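C381 turret protein (PDB 4IND) builds the turrets of the icosahedral capsid of an archaeal virus of Sulfolobus, as a chain of three jelly-roll domains that assembles into a pentamer. Local coordinates at residues A[79-90]-A[137-148]; A[192-200]-A[209-217]. One frame throughout, in Å; residues are numbered along the deposited sequence.

Interaction 1 (A[79-90]-A[137-148]). With 2HP (dihydrogenphosphate ion), chain U.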
loop_
_atom_site.group_PDB
_atom_site.type_symbol
_atom_site.label_atom_id
_atom_site.label_comp_id
_atom_site.label_asym_id
_atom_site.label_seq_id
_atom_site.Cartn_x
_atom_site.Cartn_y
_atom_site.Cartn_z
ATOM N N LEU A 79 -18.111 5.051 -3.996
ATOM C CA LEU A 79 -18.412 5.858 -5.179
ATOM C C LEU A 79 -18.516 4.935 -6.377
ATOM O O LEU A 79 -17.579 4.225 -6.698
ATOM C CB LEU A 79 -17.296 6.890 -5.404
ATOM C CG LEU A 79 -17.489 7.706 -6.703
ATOM C CD1 LEU A 79 -18.788 8.507 -6.631
ATOM C CD2 LEU A 79 -16.289 8.607 -6.941
ATOM N N TYR A 80 -19.674 4.936 -7.033
ATOM C CA TYR A 80 -19.936 4.019 -8.134
ATOM C C TYR A 80 -19.933 4.724 -9.459
ATOM O O TYR A 80 -20.451 5.830 -9.585
ATOM C CB TYR A 80 -21.323 3.358 -7.975
ATOM C CG TYR A 80 -21.345 2.321 -6.874
ATOM C CD1 TYR A 80 -21.102 0.977 -7.144
ATOM C CD2 TYR A 80 -21.610 2.681 -5.566
ATOM C CE1 TYR A 80 -21.104 0.034 -6.135
ATOM C CE2 TYR A 80 -21.602 1.749 -4.557
ATOM C CZ TYR A 80 -21.361 0.424 -4.844
ATOM O OH TYR A 80 -21.371 -0.523 -3.837
ATOM N N LEU A 81 -19.354 4.051 -10.447
ATOM C CA LEU A 81 -19.528 4.402 -11.832
ATOM C C LEU A 81 -20.608 3.473 -12.336
ATOM O O LEU A 81 -20.492 2.245 -12.220
ATOM C CB LEU A 81 -18.245 4.154 -12.633
ATOM C CG LEU A 81 -18.490 4.308 -14.141
ATOM C CD1 LEU A 81 -18.477 5.789 -14.499
ATOM C CD2 LEU A 81 -17.483 3.509 -14.985
ATOM N N ILE A 82 -21.657 4.059 -12.899
ATOM C CA ILE A 82 -22.751 3.276 -13.468
ATOM C C ILE A 82 -22.629 3.323 -14.988
ATOM O O ILE A 82 -22.416 4.396 -15.573
ATOM C CB ILE A 82 -24.088 3.847 -13.027
ATOM C CG1 ILE A 82 -24.320 3.502 -11.550
ATOM C CG2 ILE A 82 -25.228 3.328 -13.898
ATOM C CD1 ILE A 82 -25.493 4.206 -10.939
ATOM N N ARG A 83 -22.731 2.158 -15.623
ATOM C CA ARG A 83 -22.826 2.092 -17.075
ATOM C C ARG A 83 -24.137 1.411 -17.442
ATOM O O ARG A 83 -24.440 0.314 -16.962
ATOM C CB ARG A 83 -21.622 1.366 -17.673
ATOM C CG ARG A 83 -20.306 2.188 -17.608
ATOM C CD ARG A 83 -19.108 1.324 -17.909
ATOM N NE ARG A 83 -18.919 0.310 -16.879
ATOM C CZ ARG A 83 -18.248 -0.823 -17.054
ATOM N NH1 ARG A 83 -17.693 -1.096 -18.226
ATOM N NH2 ARG A 83 -18.141 -1.681 -16.052
ATOM N N ILE A 84 -24.920 2.070 -18.284
ATOM C CA ILE A 84 -26.138 1.450 -18.807
ATOM C C ILE A 84 -26.006 1.305 -20.311
ATOM O O ILE A 84 -25.934 2.305 -21.016
ATOM C CB ILE A 84 -27.388 2.296 -18.515
ATOM C CG1 ILE A 84 -27.354 2.851 -17.089
ATOM C CG2 ILE A 84 -28.671 1.442 -18.723
ATOM C CD1 ILE A 84 -28.593 3.694 -16.708
ATOM N N LYS A 85 -25.973 0.070 -20.815
ATOM C CA LYS A 85 -25.906 -0.125 -22.264
ATOM C C LYS A 85 -27.314 -0.059 -22.801
ATOM O O LYS A 85 -28.190 -0.841 -22.399
ATOM C CB LYS A 85 -25.284 -1.476 -22.651
ATOM C CG LYS A 85 -25.096 -1.591 -24.175
ATOM C CD LYS A 85 -24.563 -2.975 -24.621
ATOM C CE LYS A 85 -23.112 -3.170 -24.219
ATOM N NZ LYS A 85 -22.218 -2.198 -24.885
ATOM N N VAL A 86 -27.562 0.878 -23.703
ATOM C CA VAL A 86 -28.928 0.999 -24.244
ATOM C C VAL A 86 -28.897 1.025 -25.763
ATOM O O VAL A 86 -27.839 1.194 -26.375
ATOM C CB VAL A 86 -29.664 2.269 -23.736
ATOM C CG1 VAL A 86 -29.753 2.289 -22.221
ATOM C CG2 VAL A 86 -28.964 3.521 -24.254
ATOM N N TYR A 87 -30.064 0.854 -26.376
ATOM C CA TYR A 87 -30.196 0.956 -27.811
ATOM C C TYR A 87 -31.478 1.731 -28.126
ATOM O O TYR A 87 -32.571 1.397 -27.643
ATOM C CB TYR A 87 -30.229 -0.427 -28.489
ATOM C CG TYR A 87 -30.441 -0.326 -29.986
ATOM C CD1 TYR A 87 -29.373 -0.118 -30.838
ATOM C CD2 TYR A 87 -31.718 -0.428 -30.549
ATOM C CE1 TYR A 87 -29.551 -0.022 -32.204
ATOM C CE2 TYR A 87 -31.914 -0.333 -31.930
ATOM C CZ TYR A 87 -30.820 -0.119 -32.749
ATOM O OH TYR A 87 -30.973 -0.010 -34.121
ATOM N N ASN A 88 -31.339 2.788 -28.911
ATOM C CA ASN A 88 -32.467 3.649 -29.215
ATOM C C ASN A 88 -33.189 3.100 -30.440
ATOM O O ASN A 88 -32.690 3.196 -31.562
ATOM C CB ASN A 88 -31.983 5.077 -29.478
ATOM C CG ASN A 88 -33.134 6.027 -29.811
ATOM O OD1 ASN A 88 -34.310 5.672 -29.657
ATOM N ND2 ASN A 88 -32.806 7.231 -30.260
ATOM N N THR A 89 -34.345 2.479 -30.224
ATOM C CA THR A 89 -35.085 1.866 -31.320
ATOM C C THR A 89 -35.862 2.887 -32.120
ATOM O O THR A 89 -36.390 2.557 -33.164
ATOM C CB THR A 89 -36.089 0.783 -30.842
ATOM O OG1 THR A 89 -37.123 1.409 -30.085
ATOM C CG2 THR A 89 -35.408 -0.274 -29.967
ATOM N N ASN A 90 -35.968 4.113 -31.611
ATOM C CA ASN A 90 -36.676 5.184 -32.311
ATOM C C ASN A 90 -35.908 5.702 -33.538
ATOM O O ASN A 90 -34.683 5.658 -33.581
ATOM C CB ASN A 90 -36.908 6.386 -31.362
ATOM C CG ASN A 90 -37.654 6.002 -30.089
ATOM O OD1 ASN A 90 -37.185 5.749 -29.163
ATOM N ND2 ASN A 90 -38.755 5.980 -30.131
ATOM N N GLY A 137 -38.940 3.743 -26.140
ATOM C CA GLY A 137 -38.198 3.339 -27.322
ATOM C C GLY A 137 -36.761 2.945 -27.009
ATOM O O GLY A 137 -36.081 2.381 -27.857
ATOM N N LEU A 138 -36.299 3.236 -25.797
ATOM C CA LEU A 138 -34.949 2.806 -25.402
ATOM C C LEU A 138 -34.996 1.349 -24.953
ATOM O O LEU A 138 -35.794 0.978 -24.090
ATOM C CB LEU A 138 -34.414 3.652 -24.254
ATOM C CG LEU A 138 -33.520 4.850 -24.506
ATOM C CD1 LEU A 138 -32.785 5.189 -23.206
ATOM C CD2 LEU A 138 -32.538 4.611 -25.668
ATOM N N ALA A 139 -34.170 0.519 -25.567
ATOM C CA ALA A 139 -33.940 -0.838 -25.095
ATOM C C ALA A 139 -32.835 -0.780 -24.029
ATOM O O ALA A 139 -31.830 -0.086 -24.215
ATOM C CB ALA A 139 -33.479 -1.702 -26.278
ATOM N N ILE A 140 -33.018 -1.504 -22.927
ATOM C CA ILE A 140 -32.002 -1.559 -21.883
ATOM C C ILE A 140 -31.301 -2.910 -21.921
ATOM O O ILE A 140 -31.908 -3.934 -21.624
ATOM C CB ILE A 140 -32.635 -1.336 -20.505
ATOM C CG1 ILE A 140 -33.590 -0.143 -20.555
ATOM C CG2 ILE A 140 -31.567 -1.142 -19.437
ATOM C CD1 ILE A 140 -34.524 -0.044 -19.356
ATOM N N LEU A 141 -30.018 -2.916 -22.281
ATOM C CA LEU A 141 -29.311 -4.183 -22.506
ATOM C C LEU A 141 -28.514 -4.669 -21.289
ATOM O O LEU A 141 -28.483 -5.877 -21.004
ATOM C CB LEU A 141 -28.374 -4.101 -23.719
ATOM C CG LEU A 141 -28.868 -3.551 -25.057
ATOM C CD1 LEU A 141 -27.984 -4.050 -26.203
ATOM C CD2 LEU A 141 -30.302 -3.891 -25.313
ATOM N N GLU A 142 -27.846 -3.742 -20.609
ATOM C CA GLU A 142 -27.012 -4.090 -19.448
ATOM C C GLU A 142 -27.043 -2.953 -18.456
ATOM O O GLU A 142 -27.213 -1.812 -18.829
ATOM C CB GLU A 142 -25.557 -4.371 -19.836
ATOM C CG GLU A 142 -25.326 -5.554 -20.766
ATOM C CD GLU A 142 -23.860 -5.647 -21.247
ATOM O OE1 GLU A 142 -23.645 -5.671 -22.481
ATOM O OE2 GLU A 142 -22.931 -5.729 -20.403
ATOM N N PHE A 143 -26.872 -3.275 -17.181
ATOM C CA PHE A 143 -26.792 -2.255 -16.149
ATOM C C PHE A 143 -25.685 -2.694 -15.217
ATOM O O PHE A 143 -25.740 -3.802 -14.672
ATOM C CB PHE A 143 -28.108 -2.134 -15.387
ATOM C CG PHE A 143 -28.121 -1.015 -14.361
ATOM C CD1 PHE A 143 -28.444 0.283 -14.724
ATOM C CD2 PHE A 143 -27.785 -1.282 -13.032
ATOM C CE1 PHE A 143 -28.452 1.306 -13.778
ATOM C CE2 PHE A 143 -27.791 -0.283 -12.077
ATOM C CZ PHE A 143 -28.135 1.014 -12.440
ATOM N N SER A 144 -24.691 -1.822 -15.042
ATOM C CA SER A 144 -23.460 -2.129 -14.306
ATOM C C SER A 144 -23.185 -1.090 -13.218
ATOM O O SER A 144 -23.201 0.112 -13.462
ATOM C CB SER A 144 -22.262 -2.217 -15.265
ATOM O OG SER A 144 -21.017 -2.229 -14.552
ATOM N N LEU A 145 -22.913 -1.576 -12.015
ATOM C CA LEU A 145 -22.528 -0.742 -10.873
ATOM C C LEU A 145 -21.148 -1.182 -10.459
ATOM O O LEU A 145 -20.972 -2.327 -10.049
ATOM C CB LEU A 145 -23.459 -1.036 -9.683
ATOM C CG LEU A 145 -24.838 -0.409 -9.614
ATOM C CD1 LEU A 145 -25.778 -1.213 -8.687
ATOM C CD2 LEU A 145 -24.689 0.997 -9.092
ATOM N N GLU A 146 -20.149 -0.312 -10.560
ATOM C CA GLU A 146 -18.810 -0.717 -10.110
ATOM C C GLU A 146 -18.186 0.420 -9.320
ATOM O O GLU A 146 -18.360 1.581 -9.658
ATOM C CB GLU A 146 -17.910 -1.134 -11.297
ATOM C CG GLU A 146 -17.372 0.036 -12.112
ATOM C CD GLU A 146 -16.019 -0.255 -12.795
ATOM O OE1 GLU A 146 -15.912 -1.251 -13.557
ATOM O OE2 GLU A 146 -15.070 0.542 -12.588
ATOM N N ARG A 147 -17.463 0.081 -8.261
ATOM C CA ARG A 147 -16.769 1.087 -7.479
ATOM C C ARG A 147 -15.497 1.507 -8.229
ATOM O O ARG A 147 -14.731 0.668 -8.688
ATOM C CB ARG A 147 -16.433 0.523 -6.087
ATOM C CG ARG A 147 -17.704 0.230 -5.252
ATOM C CD ARG A 147 -17.356 -0.167 -3.828
ATOM N NE ARG A 147 -16.555 0.878 -3.209
ATOM C CZ ARG A 147 -16.001 0.783 -2.012
ATOM N NH1 ARG A 147 -16.168 -0.320 -1.296
ATOM N NH2 ARG A 147 -15.271 1.789 -1.540
ATOM N N VAL A 148 -15.288 2.803 -8.369
ATOM C CA VAL A 148 -14.071 3.299 -9.046
ATOM C C VAL A 148 -12.983 3.570 -8.011
ATOM O O VAL A 148 -13.267 3.685 -6.838
ATOM C CB VAL A 148 -14.377 4.574 -9.838
ATOM C CG1 VAL A 148 -15.420 4.293 -10.889
ATOM C CG2 VAL A 148 -14.888 5.666 -8.917
HETATM P P 2HP U . -14.573 4.045 -4.400
HETATM O O1 2HP U . -13.986 5.309 -3.823
HETATM O O2 2HP U . -15.738 3.834 -3.483
HETATM O O3 2HP U . -13.518 2.900 -4.286
HETATM O O4 2HP U . -15.117 4.198 -5.855
HETATM O O HOH W 1 -19.901 0.464 -14.220
#

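Interaction 2 (A[192-200]-A[209-217])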
loop_
_atom_site.group_PDB
_atom_site.type_symbol
_atom_site.label_atom_id
_atom_site.label_comp_id
_atom_site.label_asym_id
_atom_site.label_seq_id
_atom_site.Cartn_x
_atom_site.Cartn_y
_atom_site.Cartn_z
ATOM N N THR A 192 -20.873 37.677 -29.523
ATOM C CA THR A 192 -20.179 38.209 -28.364
ATOM C C THR A 192 -18.842 37.509 -28.226
ATOM O O THR A 192 -18.733 36.287 -28.377
ATOM C CB THR A 192 -20.987 37.978 -27.077
ATOM O OG1 THR A 192 -22.285 38.563 -27.222
ATOM C CG2 THR A 192 -20.285 38.591 -25.875
ATOM N N THR A 193 -17.813 38.281 -27.929
ATOM C CA THR A 193 -16.508 37.694 -27.689
ATOM C C THR A 193 -16.215 37.732 -26.204
ATOM O O THR A 193 -16.253 38.781 -25.572
ATOM C CB THR A 193 -15.418 38.420 -28.484
ATOM O OG1 THR A 193 -15.707 38.307 -29.883
ATOM C CG2 THR A 193 -14.058 37.807 -28.201
ATOM N N PHE A 194 -15.921 36.576 -25.640
ATOM C CA PHE A 194 -15.783 36.495 -24.200
ATOM C C PHE A 194 -14.347 36.575 -23.757
ATOM O O PHE A 194 -13.436 36.139 -24.458
ATOM C CB PHE A 194 -16.436 35.217 -23.672
ATOM C CG PHE A 194 -17.892 35.134 -23.986
ATOM C CD1 PHE A 194 -18.834 35.663 -23.114
ATOM C CD2 PHE A 194 -18.324 34.568 -25.171
ATOM C CE1 PHE A 194 -20.184 35.614 -23.412
ATOM C CE2 PHE A 194 -19.667 34.505 -25.473
ATOM C CZ PHE A 194 -20.599 35.033 -24.592
ATOM N N THR A 195 -14.145 37.138 -22.581
ATOM C CA THR A 195 -12.814 37.090 -22.024
ATOM C C THR A 195 -12.858 36.576 -20.594
ATOM O O THR A 195 -13.727 36.961 -19.809
ATOM C CB THR A 195 -12.133 38.435 -22.123
ATOM O OG1 THR A 195 -12.987 39.430 -21.557
ATOM C CG2 THR A 195 -11.886 38.786 -23.587
ATOM N N ASN A 196 -11.921 35.697 -20.264
ATOM C CA ASN A 196 -11.931 35.038 -18.964
ATOM C C ASN A 196 -13.309 34.484 -18.633
ATOM O O ASN A 196 -13.862 34.717 -17.556
ATOM C CB ASN A 196 -11.414 35.969 -17.870
ATOM C CG ASN A 196 -9.957 36.332 -18.074
ATOM O OD1 ASN A 196 -9.184 35.540 -18.615
ATOM N ND2 ASN A 196 -9.577 37.529 -17.647
ATOM N N PHE A 197 -13.839 33.745 -19.599
ATOM C CA PHE A 197 -15.109 33.045 -19.488
ATOM C C PHE A 197 -15.042 31.959 -18.430
ATOM O O PHE A 197 -14.315 30.970 -18.588
ATOM C CB PHE A 197 -15.416 32.407 -20.841
ATOM C CG PHE A 197 -16.736 31.703 -20.903
ATOM C CD1 PHE A 197 -17.870 32.365 -21.363
ATOM C CD2 PHE A 197 -16.841 30.379 -20.538
ATOM C CE1 PHE A 197 -19.089 31.716 -21.438
ATOM C CE2 PHE A 197 -18.063 29.717 -20.609
ATOM C CZ PHE A 197 -19.189 30.389 -21.061
ATOM N N GLN A 198 -15.793 32.117 -17.346
ATOM C CA GLN A 198 -15.820 31.055 -16.353
ATOM C C GLN A 198 -16.872 30.029 -16.756
ATOM O O GLN A 198 -18.058 30.329 -16.801
ATOM C CB GLN A 198 -16.075 31.579 -14.934
ATOM C CG GLN A 198 -16.137 30.439 -13.909
ATOM C CD GLN A 198 -16.334 30.913 -12.481
ATOM O OE1 GLN A 198 -17.221 30.463 -11.787
ATOM N NE2 GLN A 198 -15.498 31.805 -12.041
ATOM N N PHE A 199 -16.417 28.824 -17.079
ATOM C CA PHE A 199 -17.310 27.732 -17.443
ATOM C C PHE A 199 -17.986 27.171 -16.196
ATOM O O PHE A 199 -19.184 26.843 -16.190
ATOM C CB PHE A 199 -16.488 26.642 -18.154
ATOM C CG PHE A 199 -17.210 25.334 -18.312
ATOM C CD1 PHE A 199 -18.223 25.183 -19.250
ATOM C CD2 PHE A 199 -16.862 24.249 -17.534
ATOM C CE1 PHE A 199 -18.896 23.968 -19.392
ATOM C CE2 PHE A 199 -17.520 23.031 -17.667
ATOM C CZ PHE A 199 -18.544 22.890 -18.598
ATOM N N GLY A 200 -17.215 27.048 -15.129
ATOM C CA GLY A 200 -17.725 26.400 -13.924
ATOM C C GLY A 200 -16.704 26.434 -12.808
ATOM O O GLY A 200 -15.698 27.130 -12.918
ATOM N N ILE A 209 -12.017 25.975 -7.242
ATOM C CA ILE A 209 -11.181 26.159 -8.419
ATOM C C ILE A 209 -12.042 26.572 -9.614
ATOM O O ILE A 209 -12.861 25.790 -10.085
ATOM C CB ILE A 209 -10.454 24.856 -8.793
ATOM C CG1 ILE A 209 -9.666 24.314 -7.606
ATOM C CG2 ILE A 209 -9.538 25.077 -9.996
ATOM C CD1 ILE A 209 -9.263 22.863 -7.772
ATOM N N PRO A 210 -11.858 27.799 -10.110
ATOM C CA PRO A 210 -12.581 28.233 -11.310
ATOM C C PRO A 210 -12.040 27.561 -12.568
ATOM O O PRO A 210 -10.833 27.409 -12.716
ATOM C CB PRO A 210 -12.277 29.732 -11.377
ATOM C CG PRO A 210 -11.770 30.098 -10.009
ATOM C CD PRO A 210 -11.060 28.889 -9.526
ATOM N N LEU A 211 -12.930 27.171 -13.467
ATOM C CA LEU A 211 -12.537 26.616 -14.747
ATOM C C LEU A 211 -12.756 27.714 -15.768
ATOM O O LEU A 211 -13.891 28.040 -16.110
ATOM C CB LEU A 211 -13.388 25.393 -15.077
ATOM C CG LEU A 211 -13.363 24.298 -14.018
ATOM C CD1 LEU A 211 -14.364 23.210 -14.335
ATOM C CD2 LEU A 211 -11.970 23.710 -13.875
ATOM N N VAL A 212 -11.663 28.304 -16.239
ATOM C CA VAL A 212 -11.733 29.534 -17.030
ATOM C C VAL A 212 -11.110 29.389 -18.425
ATOM O O VAL A 212 -10.076 28.750 -18.592
ATOM C CB VAL A 212 -11.039 30.693 -16.289
ATOM C CG1 VAL A 212 -11.033 31.963 -17.137
ATOM C CG2 VAL A 212 -11.709 30.935 -14.942
ATOM N N ILE A 213 -11.753 29.990 -19.422
ATOM C CA ILE A 213 -11.237 30.009 -20.778
ATOM C C ILE A 213 -10.836 31.437 -21.138
ATOM O O ILE A 213 -11.655 32.354 -21.039
ATOM C CB ILE A 213 -12.296 29.506 -21.788
ATOM C CG1 ILE A 213 -12.688 28.067 -21.479
ATOM C CG2 ILE A 213 -11.756 29.637 -23.224
ATOM C CD1 ILE A 213 -13.927 27.570 -22.220
ATOM N N SER A 214 -9.582 31.625 -21.555
ATOM C CA SER A 214 -9.062 32.959 -21.855
ATOM C C SER A 214 -9.982 33.795 -22.728
ATOM O O SER A 214 -10.308 34.938 -22.392
ATOM C CB SER A 214 -7.685 32.879 -22.527
ATOM O OG SER A 214 -6.750 32.277 -21.659
ATOM N N SER A 215 -10.374 33.240 -23.865
ATOM C CA SER A 215 -11.299 33.937 -24.744
ATOM C C SER A 215 -12.129 32.982 -25.582
ATOM O O SER A 215 -11.651 31.933 -26.026
ATOM C CB SER A 215 -10.558 34.915 -25.646
ATOM O OG SER A 215 -9.666 34.222 -26.497
ATOM N N ILE A 216 -13.387 33.360 -25.768
ATOM C CA ILE A 216 -14.306 32.645 -26.630
ATOM C C ILE A 216 -14.763 33.670 -27.652
ATOM O O ILE A 216 -15.543 34.576 -27.336
ATOM C CB ILE A 216 -15.503 32.076 -25.841
ATOM C CG1 ILE A 216 -15.031 30.988 -24.870
ATOM C CG2 ILE A 216 -16.543 31.522 -26.781
ATOM C CD1 ILE A 216 -16.130 30.388 -24.034
ATOM N N PRO A 217 -14.235 33.558 -28.880
ATOM C CA PRO A 217 -14.531 34.486 -29.976
ATOM C C PRO A 217 -16.008 34.481 -30.318
ATOM O O PRO A 217 -16.640 33.431 -30.215
ATOM C CB PRO A 217 -13.750 33.896 -31.156
ATOM C CG PRO A 217 -12.703 33.029 -30.538
ATOM C CD PRO A 217 -13.303 32.493 -29.285
#

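Interaction 1 (A[79-90]-A[137-148])
V148 N to L79 O at one end and T89 N to G137 O at the other bound an antiparallel backbone ladder between strands 79-88 and 138-147. G137 O also takes the T89 hydroxyl, in its carbonyl plane on a lone pair (OG1 to O 2.6 Å). A classic beta bulge interrupts the ladder where L141 and E142 both face K85: L141 N reaches K85 O at 2.8 Å, E142 N only weakly. Apolar side chains fill the I82, I84, L145 and F143 face; I84 and F143 lie side by side, and I82 CG1 meets L145 CD2 at 3.5 Å. These strands form the middle of a four-stranded sheet of the first jelly roll, between 19-21 and 114-124. The opposite face is largely polar toward its middle: R83 NH2 lies 3.4 Å from E146 OE1, a salt bridge of charge alone, with guanidinium and carboxylate planes 77° apart. Water 1 links L81 O, R83 NE and S144 OG. A second subunit accepts from R83 through L75 O and donates to E146 through E77 N. R147 CG sits over the Y80 ring (CH-pi), while its NE and NH2, with L79 N (2.7 Å), converge on phosphate O2.

Interaction 2 (A[192-200]-A[209-217])
I216 sets its CD1 methyl over one face of the F197 ring, 3.6 Å from the centroid and 19° off the normal, the tight spot of this contact. F197 CG stands anti to its backbone N (chi1 -177°), which lays the ring under that methyl; I216 CB meets F194 CD2 at 3.8 Å. On the same inner side L211 CD1 approaches the edge of the F199 ring. Strands 176-187 and 253-262 close over I213 and I216, and F199 meets the rings of F226 and F253. The pair is a beta hairpin in the second jelly roll, both of whose strands turn a corner at the same level, one at T195-N196 and the other at S214. Hydrogen bonds follow it round: N196 N reaches S214 O at 2.8 Å from well above the carbonyl plane, whereas F197 N to I213 O is bent to 131°. Beyond the corner a beta bulge shifts the register, with F199 N bonded to L211 O and L211 N to G200 O. The outward side and the T193-P217 end are looser and largely exposed: V212 CG1 rests on N196 CA at 3.7 Å, T193 CG2 touches P217 CA, and Q198 NE2 passes P210 CB at 3.9 Å while OE1 is hydrogen-bonded to T244 OG1.

In the fold
Interactions 1 and 2 lie in successive jelly rolls, with centres 33 Å apart and nearest atoms about 16 Å apart, and share no strand. Both are antiparallel ladders with a beta bulge, but 79-90 and 137-148 are two long inner strands brought together from 47 residues apart in sequence, whereas 192-200 and 209-217 are neighbours in one hairpin. Interaction 1 is mostly buried on both faces, its polar one closed in part by a second subunit, and its end holds a phosphate; it also holds charged side chains and a water. Interaction 2 touches no other subunit: aromatic and aliphatic groups fill its inner face, while threonine, serine, proline and valine meet solvent outside.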